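Thioredoxin (Thermosipho africanus, PDB 6MOS) probably acts as a thioredoxin, a small oxidoreductase of a thermophile that exchanges dithiol and disulfide through a CxxC pair at the start of a helix. Local coordinates at residues A[47-52]-A[59-64]. Sequence-based numbering, arbitrary orientation.
Sequences KIQTIA and IEVIDV. With TAM (tris(hydroxyethyl)aminomethane), chain B.
I59 reaches from its strand to helix 47-52 and meets two turns of it with different branches. Its CG1 stands anti to the backbone N (chi1 180°) and the chain runs on extended, which carries CD1 out to I48. There I59 CD1 lies 3.9 Å from I48 CG1 and about as near I48 CG2. The two isoleucines meet at a slant, the methyl of one lying against the fork of the other. Nearer the backbone, I59 CB and CG2 rest on the methyl of A52, with A52 CB to I59 CB at 3.8 Å. Alanine suits this place because the two backbones come nearest here, A52 CA to I59 CA at 6.3 Å, and a single methyl fills the distance. Cutting I59 back to an alanine removes CG1, CG2 and CD1 and would probably open a gap beside I48 and leave A52 CB less closely packed. Helix 39-55 is the crossover of a right-handed beta-alpha-beta unit in the thioredoxin fold, linking the parallel strands 29-34 and 58-63; the segments run nearly antiparallel, at 160°, with axes 9.6 Å apart. I48 is buried between layers, touching Y32 of strand 29-34 and V103 of helix 100-115, so a branched hydrocarbon fits. Q49 is exposed, and its polar end suits the border of the contact, where OE1 touches V61 CG2 loosely at 4.3 Å. V61, beta-branched as suits a strand, directs its CB at the helix. Strand 58-63 is an edge strand: E60 and I62 bond through their backbones to strand 29-34, while I59 and V61 offer theirs to tris(hydroxyethyl)aminomethane. V61 N donates to ligand O4 at 2.8 Å, nearly straight at 159°, and ligand O5 donates to I59 O at 2.9 Å.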
ATOM      1  N   LYS A  47       9.201   0.141  -6.290  1.00 33.23           N
ATOM      2  CA  LYS A  47       9.193   1.438  -5.629  1.00 28.63           C
ATOM      3  C   LYS A  47       8.570   1.332  -4.247  1.00 31.77           C
ATOM      4  O   LYS A  47       9.132   1.825  -3.263  1.00 32.45           O
ATOM      5  CB  LYS A  47       8.429   2.457  -6.472  1.00 29.76           C
ATOM      6  CG  LYS A  47       8.854   2.557  -7.933  1.00 34.32           C
ATOM      7  CD  LYS A  47       7.987   3.587  -8.653  1.00 39.51           C
ATOM      8  CE  LYS A  47       8.291   3.680 -10.148  1.00 39.78           C
ATOM      9  NZ  LYS A  47       9.575   4.389 -10.411  1.00 54.28           N
ATOM     10  N   ILE A  48       7.396   0.702  -4.157  1.00 30.46           N
ATOM     11  CA  ILE A  48       6.714   0.644  -2.869  1.00 33.59           C
ATOM     12  C   ILE A  48       7.520  -0.194  -1.888  1.00 35.15           C
ATOM     13  O   ILE A  48       7.567   0.115  -0.693  1.00 30.39           O
ATOM     14  CB  ILE A  48       5.266   0.135  -3.036  1.00 28.41           C
ATOM     15  CG1 ILE A  48       4.468   0.339  -1.744  1.00 30.30           C
ATOM     16  CG2 ILE A  48       5.209  -1.324  -3.453  1.00 31.97           C
ATOM     17  CD1 ILE A  48       4.182   1.805  -1.436  1.00 37.86           C
ATOM     18  N   GLN A  49       8.204  -1.229  -2.377  1.00 32.60           N
ATOM     19  CA  GLN A  49       9.066  -2.022  -1.505  1.00 35.52           C
ATOM     20  C   GLN A  49      10.232  -1.196  -0.983  1.00 37.84           C
ATOM     21  O   GLN A  49      10.597  -1.296   0.195  1.00 42.12           O
ATOM     22  CB  GLN A  49       9.574  -3.244  -2.259  1.00 37.59           C
ATOM     23  CG  GLN A  49       8.500  -4.264  -2.510  1.00 40.25           C
ATOM     24  CD  GLN A  49       9.052  -5.563  -3.046  1.00 51.92           C
ATOM     25  OE1 GLN A  49       8.620  -6.642  -2.643  1.00 53.53           O
ATOM     26  NE2 GLN A  49      10.014  -5.468  -3.964  1.00 50.88           N
ATOM     27  N   THR A  50      10.825  -0.375  -1.846  1.00 35.11           N
ATOM     28  CA  THR A  50      11.927   0.471  -1.415  1.00 37.34           C
ATOM     29  C   THR A  50      11.455   1.502  -0.402  1.00 39.47           C
ATOM     30  O   THR A  50      12.122   1.728   0.613  1.00 40.13           O
ATOM     31  CB  THR A  50      12.559   1.135  -2.636  1.00 45.73           C
ATOM     32  OG1 THR A  50      13.323   0.158  -3.358  1.00 53.89           O
ATOM     33  CG2 THR A  50      13.456   2.296  -2.222  1.00 47.40           C
ATOM     34  N   ILE A  51      10.296   2.117  -0.656  1.00 37.16           N
ATOM     35  CA  ILE A  51       9.692   3.044   0.301  1.00 35.83           C
ATOM     36  C   ILE A  51       9.574   2.391   1.672  1.00 36.64           C
ATOM     37  O   ILE A  51       9.913   2.991   2.700  1.00 40.39           O
ATOM     38  CB  ILE A  51       8.318   3.514  -0.209  1.00 31.58           C
ATOM     39  CG1 ILE A  51       8.479   4.381  -1.454  1.00 37.96           C
ATOM     40  CG2 ILE A  51       7.561   4.273   0.869  1.00 36.59           C
ATOM     41  CD1 ILE A  51       7.215   4.456  -2.288  1.00 42.39           C
ATOM     42  N   ALA A  52       9.085   1.149   1.704  1.00 40.61           N
ATOM     43  CA  ALA A  52       8.888   0.458   2.976  1.00 39.93           C
ATOM     44  C   ALA A  52      10.218   0.206   3.674  1.00 32.76           C
ATOM     45  O   ALA A  52      10.359   0.443   4.881  1.00 40.60           O
ATOM     46  CB  ALA A  52       8.138  -0.855   2.746  1.00 30.87           C
ATOM     47  N   ILE A  59       5.744  -4.494   4.969  1.00 26.42           N
ATOM     48  CA  ILE A  59       4.919  -4.414   3.772  1.00 19.80           C
ATOM     49  C   ILE A  59       4.437  -5.809   3.423  1.00 28.58           C
ATOM     50  O   ILE A  59       5.230  -6.757   3.379  1.00 33.78           O
ATOM     51  CB  ILE A  59       5.657  -3.783   2.575  1.00 32.20           C
ATOM     52  CG1 ILE A  59       4.726  -3.746   1.364  1.00 31.94           C
ATOM     53  CG2 ILE A  59       6.937  -4.546   2.243  1.00 32.50           C
ATOM     54  CD1 ILE A  59       5.240  -2.883   0.232  1.00 35.71           C
ATOM     55  N   GLU A  60       3.143  -5.944   3.190  1.00 22.86           N
ATOM     56  CA  GLU A  60       2.573  -7.211   2.768  1.00 17.33           C
ATOM     57  C   GLU A  60       2.089  -7.051   1.334  1.00 23.46           C
ATOM     58  O   GLU A  60       1.315  -6.134   1.044  1.00 22.43           O
ATOM     59  CB  GLU A  60       1.432  -7.625   3.684  1.00 21.45           C
ATOM     60  CG  GLU A  60       0.847  -8.961   3.282  1.00 25.33           C
ATOM     61  CD  GLU A  60      -0.241  -9.445   4.220  1.00 32.45           C
ATOM     62  OE1 GLU A  60      -0.602  -8.705   5.166  1.00 24.43           O
ATOM     63  OE2 GLU A  60      -0.741 -10.573   3.990  1.00 29.68           O
ATOM     64  N   VAL A  61       2.569  -7.908   0.440  1.00 20.19           N
ATOM     65  CA  VAL A  61       2.157  -7.872  -0.961  1.00 16.94           C
ATOM     66  C   VAL A  61       1.081  -8.934  -1.136  1.00 24.38           C
ATOM     67  O   VAL A  61       1.295 -10.108  -0.808  1.00 23.86           O
ATOM     68  CB  VAL A  61       3.344  -8.097  -1.910  1.00 19.71           C
ATOM     69  CG1 VAL A  61       2.884  -7.990  -3.363  1.00 24.85           C
ATOM     70  CG2 VAL A  61       4.428  -7.069  -1.637  1.00 21.98           C
ATOM     71  N   ILE A  62      -0.095  -8.519  -1.598  1.00 18.05           N
ATOM     72  CA  ILE A  62      -1.285  -9.356  -1.588  1.00 20.03           C
ATOM     73  C   ILE A  62      -1.753  -9.500  -3.026  1.00 25.49           C
ATOM     74  O   ILE A  62      -2.009  -8.494  -3.699  1.00 24.04           O
ATOM     75  CB  ILE A  62      -2.390  -8.755  -0.707  1.00 24.42           C
ATOM     76  CG1 ILE A  62      -1.882  -8.618   0.728  1.00 23.04           C
ATOM     77  CG2 ILE A  62      -3.670  -9.599  -0.778  1.00 27.54           C
ATOM     78  CD1 ILE A  62      -2.731  -7.740   1.602  1.00 26.29           C
ATOM     79  N   ASP A  63      -1.848 -10.742  -3.500  1.00 24.28           N
ATOM     80  CA  ASP A  63      -2.310 -11.012  -4.855  1.00 28.09           C
ATOM     81  C   ASP A  63      -3.813 -11.256  -4.804  1.00 26.13           C
ATOM     82  O   ASP A  63      -4.269 -12.262  -4.248  1.00 26.63           O
ATOM     83  CB  ASP A  63      -1.575 -12.200  -5.468  1.00 28.17           C
ATOM     84  CG  ASP A  63      -1.810 -12.292  -6.965  1.00 28.99           C
ATOM     85  OD1 ASP A  63      -2.946 -12.632  -7.347  1.00 24.93           O
ATOM     86  OD2 ASP A  63      -0.875 -12.001  -7.741  1.00 32.50           O
ATOM     87  N   VAL A  64      -4.583 -10.347  -5.414  1.00 25.31           N
ATOM     88  CA  VAL A  64      -6.036 -10.385  -5.270  1.00 23.82           C
ATOM     89  C   VAL A  64      -6.650 -11.537  -6.048  1.00 27.05           C
ATOM     90  O   VAL A  64      -7.799 -11.911  -5.786  1.00 26.37           O
ATOM     91  CB  VAL A  64      -6.659  -9.039  -5.689  1.00 26.79           C
ATOM     92  CG1 VAL A  64      -6.054  -7.923  -4.852  1.00 24.27           C
ATOM     93  CG2 VAL A  64      -6.482  -8.771  -7.200  1.00 26.41           C
TER
HETATM   94  C   TAM B 201       5.293 -10.914   4.366  1.00 39.77           C
HETATM   95  C1  TAM B 201       4.497 -11.507   3.190  1.00 30.83           C
HETATM   96  C2  TAM B 201       5.809  -9.516   4.069  1.00 29.63           C
HETATM   97  C3  TAM B 201       4.372 -10.947   5.602  1.00 31.42           C
HETATM   98  C4  TAM B 201       4.915 -11.010   1.812  1.00 45.67           C
HETATM   99  C5  TAM B 201       7.336  -9.475   3.974  1.00 38.59           C
HETATM  100  C6  TAM B 201       4.287  -9.670   6.436  1.00 26.13           C
HETATM  101  N   TAM B 201       6.449 -11.768   4.617  1.00 37.38           N
HETATM  102  O4  TAM B 201       3.888 -10.189   1.339  1.00 25.82           O
HETATM  103  O5  TAM B 201       7.768  -8.220   3.513  1.00 45.22           O
HETATM  104  O6  TAM B 201       5.325  -9.578   7.397  1.00 36.32           O